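Cfl (PDB 7A9J) is a ligase of the ATP-dependent AMP-binding enzyme family that probably activates carboxylic acids such as coronafacic acid for amide formation. Local coordinates at residues S486-S489 / D490-H494; I438-E441 / N442-Q446; L54-I57 / Q58-T62; I77-G80 / N81-E84. The protein carries 1 engineered substitution. One frame throughout, in Å; residues are numbered along the deposited sequence.

Interaction 1 (S486-S489 / D490-H494)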
loop_
_atom_site.group_PDB
_atom_site.type_symbol
_atom_site.label_atom_id
_atom_site.label_comp_id
_atom_site.label_asym_id
_atom_site.label_seq_id
_atom_site.Cartn_x
_atom_site.Cartn_y
_atom_site.Cartn_z
ATOM N N SER A 486 -26.455 -4.330 28.080
ATOM C CA SER A 486 -26.016 -3.642 29.288
ATOM C C SER A 486 -24.604 -3.088 29.121
ATOM O O SER A 486 -24.327 -1.952 29.523
ATOM C CB SER A 486 -26.107 -4.576 30.501
ATOM O OG SER A 486 -25.180 -5.638 30.404
ATOM N N TYR A 487 -23.710 -3.856 28.497
ATOM C CA TYR A 487 -22.351 -3.376 28.236
ATOM C C TYR A 487 -22.356 -2.102 27.391
ATOM O O TYR A 487 -21.574 -1.175 27.649
ATOM C CB TYR A 487 -21.543 -4.491 27.556
ATOM C CG TYR A 487 -20.205 -4.075 26.988
ATOM C CD1 TYR A 487 -19.082 -3.947 27.796
ATOM C CD2 TYR A 487 -20.063 -3.829 25.632
ATOM C CE1 TYR A 487 -17.845 -3.569 27.252
ATOM C CE2 TYR A 487 -18.855 -3.457 25.087
ATOM C CZ TYR A 487 -17.750 -3.327 25.888
ATOM O OH TYR A 487 -16.559 -2.951 25.304
ATOM N N LEU A 488 -23.231 -2.032 26.379
ATOM C CA LEU A 488 -23.292 -0.832 25.549
ATOM C C LEU A 488 -23.889 0.361 26.303
ATOM O O LEU A 488 -23.494 1.504 26.053
ATOM C CB LEU A 488 -24.080 -1.116 24.270
ATOM C CG LEU A 488 -23.417 -2.072 23.277
ATOM C CD1 LEU A 488 -24.293 -2.238 22.062
ATOM C CD2 LEU A 488 -22.087 -1.547 22.829
ATOM N N SER A 489 -24.836 0.126 27.217
ATOM C CA SER A 489 -25.373 1.214 28.036
ATOM C C SER A 489 -24.270 1.968 28.771
ATOM O O SER A 489 -24.338 3.194 28.928
ATOM C CB SER A 489 -26.369 0.649 29.040
ATOM O OG SER A 489 -27.117 -0.390 28.427
ATOM N N ASP A 490 -23.250 1.253 29.238
ATOM C CA ASP A 490 -22.156 1.883 29.961
ATOM C C ASP A 490 -21.126 2.530 29.044
ATOM O O ASP A 490 -20.309 3.319 29.526
ATOM C CB ASP A 490 -21.459 0.854 30.860
ATOM C CG ASP A 490 -22.442 0.050 31.723
ATOM O OD1 ASP A 490 -23.486 0.598 32.157
ATOM O OD2 ASP A 490 -22.161 -1.144 31.973
ATOM N N ASN A 491 -21.135 2.231 27.741
ATOM C CA ASN A 491 -20.039 2.658 26.881
ATOM C C ASN A 491 -20.441 3.490 25.675
ATOM O O ASN A 491 -19.572 4.160 25.111
ATOM C CB ASN A 491 -19.242 1.442 26.382
ATOM C CG ASN A 491 -18.491 0.743 27.493
ATOM O OD1 ASN A 491 -17.471 1.231 27.974
ATOM N ND2 ASN A 491 -18.990 -0.413 27.902
ATOM N N LEU A 492 -21.703 3.462 25.248
ATOM C CA LEU A 492 -22.121 4.175 24.047
ATOM C C LEU A 492 -23.429 4.901 24.294
ATOM O O LEU A 492 -24.287 4.425 25.043
ATOM C CB LEU A 492 -22.327 3.229 22.846
ATOM C CG LEU A 492 -21.051 2.957 22.058
ATOM C CD1 LEU A 492 -21.350 2.082 20.871
ATOM C CD2 LEU A 492 -20.375 4.250 21.611
ATOM N N ALA A 493 -23.600 6.033 23.618
ATOM C CA ALA A 493 -24.903 6.690 23.630
ATOM C C ALA A 493 -25.994 5.736 23.141
ATOM O O ALA A 493 -25.782 4.899 22.259
ATOM C CB ALA A 493 -24.871 7.948 22.761
ATOM N N HIS A 494 -27.189 5.886 23.710
ATOM C CA HIS A 494 -28.257 4.940 23.434
ATOM C C HIS A 494 -28.658 4.937 21.962
ATOM O O HIS A 494 -29.074 3.892 21.427
ATOM C CB HIS A 494 -29.464 5.255 24.331
ATOM C CG HIS A 494 -30.676 4.427 24.021
ATOM N ND1 HIS A 494 -31.565 4.751 23.015
ATOM C CD2 HIS A 494 -31.137 3.277 24.573
ATOM C CE1 HIS A 494 -32.515 3.834 22.956
ATOM N NE2 HIS A 494 -32.281 2.930 23.892
#
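Tyr487 and Asn491, one helical turn apart, show how a side-chain amide can add a bond to the last turns of a helix. ND2 of Asn491 donates to Tyr487 O over 2.7 Å, with the donor tilted 29° from the carbonyl plane. The same nitrogen lies over one face of the Tyr487 ring, displaced toward the rim and 3.4 Å from CE1, while ring and amide planes meet at 46°. Asn491 CG stands beside its own backbone N (chi1 -68°), which lets the amide fold back over the preceding turn. The backbone bonds are uneven here: Asp490 N has only weak bonds, to Ser486 O and Tyr487 O. Leu488 O, by contrast, takes two donors, Leu492 N at 2.8 Å in the carbonyl plane and Asn491 N at 3.0 Å from above it. The side chains of Leu488 and Leu492 run side by side, pointing the same way, with Leu488 CD2 4.2 Å from Leu492 CD1. Farther out, Tyr487 OH bonds to Thr443 O and its ring meets His447 edge-to-face, while both leucines pack on helix 437-445. The arrangement belongs to the weakly bonded C-terminal part of helix 481-491, in the beta-alpha-beta unit of strand 464-473, helix 481-491 and strand 500-503.

Interaction 2 (I438-E441 / N442-Q446)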
loop_
_atom_site.group_PDB
_atom_site.type_symbol
_atom_site.label_atom_id
_atom_site.label_comp_id
_atom_site.label_asym_id
_atom_site.label_seq_id
_atom_site.Cartn_x
_atom_site.Cartn_y
_atom_site.Cartn_z
ATOM N N ILE A 438 -18.181 1.582 12.288
ATOM C CA ILE A 438 -16.842 1.248 12.748
ATOM C C ILE A 438 -16.670 1.604 14.223
ATOM O O ILE A 438 -15.985 0.875 14.971
ATOM C CB ILE A 438 -15.788 1.911 11.838
ATOM C CG1 ILE A 438 -14.436 1.270 12.113
ATOM C CG2 ILE A 438 -15.612 3.399 12.104
ATOM C CD1 ILE A 438 -13.370 1.762 11.198
ATOM N N GLU A 439 -17.324 2.678 14.686
ATOM C CA GLU A 439 -17.210 3.042 16.093
ATOM C C GLU A 439 -17.943 2.031 16.989
ATOM O O GLU A 439 -17.440 1.649 18.059
ATOM C CB GLU A 439 -17.769 4.465 16.291
ATOM C CG GLU A 439 -17.808 4.976 17.725
ATOM C CD GLU A 439 -18.907 6.040 17.973
ATOM O OE1 GLU A 439 -19.203 6.862 17.075
ATOM O OE2 GLU A 439 -19.496 6.047 19.079
ATOM N N ILE A 440 -19.123 1.564 16.557
ATOM C CA ILE A 440 -19.853 0.588 17.361
ATOM C C ILE A 440 -19.111 -0.737 17.395
ATOM O O ILE A 440 -19.030 -1.385 18.449
ATOM C CB ILE A 440 -21.277 0.388 16.823
ATOM C CG1 ILE A 440 -22.039 1.705 16.819
ATOM C CG2 ILE A 440 -22.010 -0.663 17.685
ATOM C CD1 ILE A 440 -23.363 1.608 16.101
ATOM N N GLU A 441 -18.611 -1.180 16.232
ATOM C CA GLU A 441 -17.824 -2.414 16.151
ATOM C C GLU A 441 -16.633 -2.362 17.087
ATOM O O GLU A 441 -16.329 -3.347 17.776
ATOM C CB GLU A 441 -17.342 -2.641 14.709
ATOM C CG GLU A 441 -18.450 -3.008 13.715
ATOM C CD GLU A 441 -18.103 -2.673 12.265
ATOM O OE1 GLU A 441 -16.887 -2.466 11.921
ATOM O OE2 GLU A 441 -19.029 -2.680 11.446
ATOM N N ASN A 442 -15.949 -1.216 17.142
ATOM C CA ASN A 442 -14.778 -1.126 18.005
ATOM C C ASN A 442 -15.149 -1.329 19.465
ATOM O O ASN A 442 -14.418 -1.981 20.207
ATOM C CB ASN A 442 -14.061 0.209 17.821
ATOM C CG ASN A 442 -12.848 0.335 18.736
ATOM O OD1 ASN A 442 -11.841 -0.370 18.567
ATOM N ND2 ASN A 442 -12.947 1.215 19.727
ATOM N N THR A 443 -16.302 -0.815 19.883
ATOM C CA THR A 443 -16.753 -1.023 21.254
ATOM C C THR A 443 -17.088 -2.488 21.505
ATOM O O THR A 443 -16.700 -3.058 22.527
ATOM C CB THR A 443 -17.973 -0.136 21.521
ATOM O OG1 THR A 443 -17.574 1.233 21.405
ATOM C CG2 THR A 443 -18.521 -0.402 22.933
ATOM N N LEU A 444 -17.831 -3.101 20.579
ATOM C CA LEU A 444 -18.309 -4.469 20.765
ATOM C C LEU A 444 -17.159 -5.438 20.950
ATOM O O LEU A 444 -17.157 -6.254 21.881
ATOM C CB LEU A 444 -19.158 -4.885 19.559
ATOM C CG LEU A 444 -20.553 -4.271 19.507
ATOM C CD1 LEU A 444 -21.160 -4.507 18.145
ATOM C CD2 LEU A 444 -21.450 -4.829 20.619
ATOM N N ILE A 445 -16.158 -5.356 20.078
ATOM C CA ILE A 445 -15.079 -6.331 20.122
ATOM C C ILE A 445 -14.231 -6.246 21.412
ATOM O O ILE A 445 -13.532 -7.211 21.754
ATOM C CB ILE A 445 -14.228 -6.178 18.842
ATOM C CG1 ILE A 445 -13.381 -7.432 18.605
ATOM C CG2 ILE A 445 -13.310 -4.973 18.958
ATOM C CD1 ILE A 445 -12.432 -7.307 17.434
ATOM N N GLN A 446 -14.289 -5.139 22.167
ATOM C CA GLN A 446 -13.568 -5.088 23.435
ATOM C C GLN A 446 -14.112 -6.094 24.437
ATOM O O GLN A 446 -13.383 -6.504 25.356
ATOM C CB GLN A 446 -13.629 -3.683 24.049
ATOM C CG GLN A 446 -13.096 -2.585 23.158
ATOM C CD GLN A 446 -11.804 -2.991 22.485
ATOM O OE1 GLN A 446 -10.880 -3.489 23.140
ATOM N NE2 GLN A 446 -11.755 -2.842 21.162
HETATM O O HOH W 1 -15.333 2.736 19.461
#
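Ile438 O receives Asn442 N at 3.0 Å, the first of four successive i to i+4 bonds that make 438-445 a worked example of a short helix with differently employed faces. At Glu439 the carbonyl does double duty: Thr443 N reaches it at 3.3 Å, and a water donates to the same oxygen at 2.8 Å. That water also accepts from Asn442 ND2 at 2.8 Å, so it ties the Asn442 amide to the carbonyl of Glu439, with a weak third contact to Thr443 OG1. The carboxylate of Glu439 turns to a salt bridge with Lys496. Ile440 supplies the apolar face. Its CG2, anti to the backbone N, lies alongside Leu444 and meets CD1 of that residue at 4.0 Å, while Leu444 N bonds to Ile440 O. Glu441 O takes Ile445 N in a nearly straight bond (170°), and its carboxylate is held by Arg517 and the backbone N of Val455. Following the helix, Gln446 NE2 donates to Asn442 O at 3.0 Å, the acceptor lying 7° from the amide plane of the glutamine, and also bonds to Gln320. The Ile440 and Leu444 side faces strand 450-460, while Asn442 and Ile445 touch helix 316-326, an interface between the C-terminal domain and the larger AMP-binding part that is consistent with the two-domain build of adenylate-forming enzymes.

Interaction 3 (L54-I57 / Q58-T62); sequences LLLI and QRIAT
The extended side chain of Gln58 lies back over the preceding turn and crosses those of Leu54 and Leu55 at an angle. With CG next to its backbone N (chi1 -68°), CG passes 3.2 Å from Leu54 O, and the amide ends up flanked by two leucines: NE2 is 3.7 Å from Leu54 CD1, and OE1 is 3.7 Å from Leu55 CD2. A polar terminus is thereby laid against methyl groups, and a water donates to Leu55 O at 2.8 Å and weakly to Gln58 OE1, giving the amide oxygen a polar partner. Outside the helix the glutamine side chain touches Tyr171. This is an ordinary alpha-helical i to i+4 ladder, part of helix 50-66 in the AMP-binding region, in which Gln58 N, Arg59 N, Ile60 N and Ala61 N each bond to the carbonyl four residues earlier. Its apolar residues divide between neighbours. Ile57 is buried against Phe25 and Phe28 of helix 24-34 and against Tyr90 of helix 83-95; its own carbonyl receives Ala61 N at 2.9 Å in a nearly linear bond (170°). Leu56 turns its CG toward Ile60 CD1 at 3.9 Å, the two side chains again crossing. Because Leu56 CG is anti to its backbone N (chi1 174°), the branch leans forward along the helix to meet the isoleucine, and both residues pack on Ala87 of helix 83-95 and on Ile167.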
loop_
_atom_site.group_PDB
_atom_site.type_symbol
_atom_site.label_atom_id
_atom_site.label_comp_id
_atom_site.label_asym_id
_atom_site.label_seq_id
_atom_site.Cartn_x
_atom_site.Cartn_y
_atom_site.Cartn_z
ATOM N N LEU A 54 24.966 1.059 -7.805
ATOM C CA LEU A 54 25.241 2.205 -8.672
ATOM C C LEU A 54 25.915 1.779 -9.980
ATOM O O LEU A 54 25.563 2.277 -11.056
ATOM C CB LEU A 54 26.080 3.260 -7.936
ATOM C CG LEU A 54 26.566 4.461 -8.761
ATOM C CD1 LEU A 54 25.349 5.333 -9.244
ATOM C CD2 LEU A 54 27.542 5.289 -7.961
ATOM N N LEU A 55 26.885 0.869 -9.923
ATOM C CA LEU A 55 27.530 0.435 -11.162
ATOM C C LEU A 55 26.527 -0.215 -12.098
ATOM O O LEU A 55 26.539 0.078 -13.295
ATOM C CB LEU A 55 28.677 -0.531 -10.889
ATOM C CG LEU A 55 29.849 0.111 -10.150
ATOM C CD1 LEU A 55 30.962 -0.893 -10.203
ATOM C CD2 LEU A 55 30.291 1.390 -10.825
ATOM N N LEU A 56 25.627 -1.056 -11.561
ATOM C CA LEU A 56 24.589 -1.699 -12.383
ATOM C C LEU A 56 23.638 -0.662 -13.002
ATOM O O LEU A 56 23.319 -0.718 -14.203
ATOM C CB LEU A 56 23.781 -2.687 -11.524
ATOM C CG LEU A 56 22.557 -3.366 -12.153
ATOM C CD1 LEU A 56 23.062 -4.127 -13.399
ATOM C CD2 LEU A 56 21.963 -4.331 -11.144
ATOM N N ILE A 57 23.230 0.323 -12.197
ATOM C CA ILE A 57 22.372 1.403 -12.683
ATOM C C ILE A 57 23.038 2.123 -13.835
ATOM O O ILE A 57 22.398 2.441 -14.858
ATOM C CB ILE A 57 22.077 2.395 -11.542
ATOM C CG1 ILE A 57 21.079 1.768 -10.600
ATOM C CG2 ILE A 57 21.451 3.680 -12.129
ATOM C CD1 ILE A 57 21.124 2.397 -9.192
ATOM N N GLN A 58 24.330 2.409 -13.683
ATOM C CA GLN A 58 25.061 3.093 -14.744
ATOM C C GLN A 58 25.109 2.267 -16.020
ATOM O O GLN A 58 24.933 2.834 -17.111
ATOM C CB GLN A 58 26.483 3.474 -14.285
ATOM C CG GLN A 58 26.396 4.562 -13.189
ATOM C CD GLN A 58 27.791 4.886 -12.610
ATOM O OE1 GLN A 58 28.756 4.152 -12.805
ATOM N NE2 GLN A 58 27.869 5.978 -11.891
ATOM N N ARG A 59 25.376 0.936 -15.913
ATOM C CA ARG A 59 25.409 0.087 -17.107
ATOM C C ARG A 59 24.034 0.057 -17.803
ATOM O O ARG A 59 23.966 0.138 -19.057
ATOM C CB ARG A 59 25.864 -1.331 -16.758
ATOM C CG ARG A 59 27.368 -1.459 -16.484
ATOM C CD ARG A 59 27.805 -2.922 -16.510
ATOM N NE ARG A 59 29.271 -2.960 -16.576
ATOM C CZ ARG A 59 29.997 -3.579 -17.490
ATOM N NH1 ARG A 59 31.318 -3.515 -17.397
ATOM N NH2 ARG A 59 29.433 -4.277 -18.472
ATOM N N ILE A 60 22.957 -0.011 -17.014
ATOM C CA ILE A 60 21.621 -0.037 -17.612
ATOM C C ILE A 60 21.366 1.276 -18.341
ATOM O O ILE A 60 20.950 1.286 -19.508
ATOM C CB ILE A 60 20.519 -0.318 -16.569
ATOM C CG1 ILE A 60 20.666 -1.708 -15.921
ATOM C CG2 ILE A 60 19.133 -0.231 -17.277
ATOM C CD1 ILE A 60 19.939 -1.789 -14.506
ATOM N N ALA A 61 21.695 2.398 -17.696
ATOM C CA ALA A 61 21.573 3.698 -18.356
ATOM C C ALA A 61 22.329 3.743 -19.675
ATOM O O ALA A 61 21.813 4.266 -20.677
ATOM C CB ALA A 61 22.059 4.819 -17.442
ATOM N N THR A 62 23.559 3.203 -19.712
ATOM C CA THR A 62 24.284 3.228 -20.967
ATOM C C THR A 62 23.613 2.342 -22.009
ATOM O O THR A 62 23.542 2.719 -23.185
ATOM C CB THR A 62 25.740 2.817 -20.726
ATOM O OG1 THR A 62 26.359 3.829 -19.909
ATOM C CG2 THR A 62 26.508 2.710 -22.045
HETATM O O HOH W 2 28.916 1.179 -14.308
#

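Interaction 4 (I77-G80 / N81-E84)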
loop_
_atom_site.group_PDB
_atom_site.type_symbol
_atom_site.label_atom_id
_atom_site.label_comp_id
_atom_site.label_asym_id
_atom_site.label_seq_id
_atom_site.Cartn_x
_atom_site.Cartn_y
_atom_site.Cartn_z
ATOM N N ILE A 77 7.522 -1.384 -17.426
ATOM C CA ILE A 77 8.348 -2.255 -16.604
ATOM C C ILE A 77 7.430 -3.298 -15.993
ATOM O O ILE A 77 6.373 -2.966 -15.430
ATOM C CB ILE A 77 9.086 -1.472 -15.498
ATOM C CG1 ILE A 77 9.981 -0.398 -16.125
ATOM C CG2 ILE A 77 9.980 -2.432 -14.729
ATOM C CD1 ILE A 77 10.751 0.426 -15.102
ATOM N N HIS A 78 7.845 -4.536 -16.064
ATOM C CA HIS A 78 6.854 -5.586 -15.804
ATOM C C HIS A 78 7.635 -6.769 -15.220
ATOM O O HIS A 78 8.005 -7.687 -15.930
ATOM C CB HIS A 78 6.123 -5.921 -17.104
ATOM C CG HIS A 78 4.996 -6.912 -16.980
ATOM N ND1 HIS A 78 4.800 -7.907 -17.929
ATOM C CD2 HIS A 78 3.938 -6.995 -16.125
ATOM C CE1 HIS A 78 3.713 -8.594 -17.623
ATOM N NE2 HIS A 78 3.147 -8.040 -16.563
ATOM N N MET A 79 7.909 -6.725 -13.908
ATOM C CA MET A 79 8.729 -7.777 -13.312
ATOM C C MET A 79 8.499 -7.902 -11.804
ATOM O O MET A 79 7.984 -6.983 -11.137
ATOM C CB MET A 79 10.210 -7.554 -13.616
ATOM C CG MET A 79 10.843 -6.400 -13.018
ATOM S SD MET A 79 12.683 -6.304 -13.421
ATOM C CE MET A 79 12.732 -6.377 -15.223
ATOM N N GLY A 80 8.786 -9.113 -11.308
ATOM C CA GLY A 80 8.699 -9.413 -9.887
ATOM C C GLY A 80 9.881 -8.817 -9.138
ATOM O O GLY A 80 10.694 -8.084 -9.696
ATOM N N ASN A 81 9.922 -9.044 -7.817
ATOM C CA ASN A 81 10.921 -8.346 -7.009
ATOM C C ASN A 81 12.328 -8.887 -7.328
ATOM O O ASN A 81 12.581 -10.074 -7.151
ATOM C CB ASN A 81 10.647 -8.573 -5.541
ATOM C CG ASN A 81 9.310 -7.986 -5.125
ATOM O OD1 ASN A 81 8.667 -7.252 -5.891
ATOM N ND2 ASN A 81 8.793 -8.491 -3.988
ATOM N N CYS A 82 13.195 -8.031 -7.788
ATOM C CA CYS A 82 14.594 -8.440 -8.028
ATOM C C CYS A 82 15.453 -7.187 -8.002
ATOM O O CYS A 82 14.945 -6.048 -8.044
ATOM C CB CYS A 82 14.737 -9.219 -9.345
ATOM S SG CYS A 82 14.251 -8.251 -10.795
ATOM N N PHE A 83 16.793 -7.406 -7.973
ATOM C CA PHE A 83 17.661 -6.235 -7.897
ATOM C C PHE A 83 17.589 -5.441 -9.213
ATOM O O PHE A 83 17.735 -4.212 -9.232
ATOM C CB PHE A 83 19.139 -6.662 -7.690
ATOM C CG PHE A 83 19.422 -7.408 -6.405
ATOM C CD1 PHE A 83 18.452 -7.482 -5.367
ATOM C CD2 PHE A 83 20.684 -7.992 -6.216
ATOM C CE1 PHE A 83 18.769 -8.165 -4.182
ATOM C CE2 PHE A 83 21.019 -8.684 -5.068
ATOM C CZ PHE A 83 20.059 -8.778 -4.018
ATOM N N GLU A 84 17.338 -6.146 -10.319
ATOM C CA GLU A 84 17.241 -5.468 -11.605
ATOM C C GLU A 84 16.091 -4.485 -11.643
ATOM O O GLU A 84 16.205 -3.461 -12.352
ATOM C CB GLU A 84 17.075 -6.478 -12.762
ATOM C CG GLU A 84 18.379 -7.247 -13.014
ATOM C CD GLU A 84 18.612 -8.389 -12.009
ATOM O OE1 GLU A 84 17.740 -8.723 -11.182
ATOM O OE2 GLU A 84 19.697 -8.991 -12.092
HETATM O O HOH W 3 7.299 -6.568 -8.273
#
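Met79 and Cys82 meet sulfur to sulfur, SD lying 3.6 Å from SG, and the pair illustrates how two side chains with the same first torsion can meet across the connection between strand and helix. Met79 CG sits between its backbone N and carbonyl carbon (chi1 67°), and the chain then runs straight to SD before bending (chi3 54°), so that CE turns away from the cysteine and the sulfur itself makes the approach. Cys82 adopts the matching choice: chi1 of 61° places SG between its own backbone N and carbonyl carbon, from where it faces SD and also lies 3.7 Å from Gly80 O. Met79 SD reaches on toward Glu84 CB at 4.4 Å, while the methionine rests on Leu85, Asp126 and Ile149. On another part of the turn, a water joins the residues flanking Gly80, donating to Met79 O at 3.0 Å and to Asn81 OD1 at 2.8 Å. The Asn81 amide is gripped further by the loops: OD1 accepts from Leu237 N, and ND2 donates to Leu259 O. Gly80 N in turn donates to Asp126 OD2, and a phosphate ion, probably from the crystallisation liquor, lies about 4 Å from this glycine. The segments link strand 74-78 to helix 83-95, with Cys82 at the N-cap position. The sulfurs can offer each other little beyond dispersion, so the directional bonding of this turn lies in its polar atoms: Gly80 N to Asp126, the Asn81 amide to Leu237 and Leu259, and the water bridge.

Overall arrangement
The four contacts fall in two pairs at opposite sides of the chain's centre. Along the chain the order is interaction 3, 4, 2, 1, without nesting. Interactions 3 and 4 lie in the AMP-binding region with centres about 15 Å apart and nearest atoms about 5 Å apart; helix 83-95, which begins in interaction 4, also packs against the helix of interaction 3. Interactions 1 and 2 belong to the C-terminal domain, where helices 481-491 and 437-445 touch, with centres about 11 Å apart. Between the pairs, centres are 41 to 63 Å apart. Each pair thus lies within one domain, in keeping with the two-domain build of this family, although helix 437-445 also touches helix 316-326.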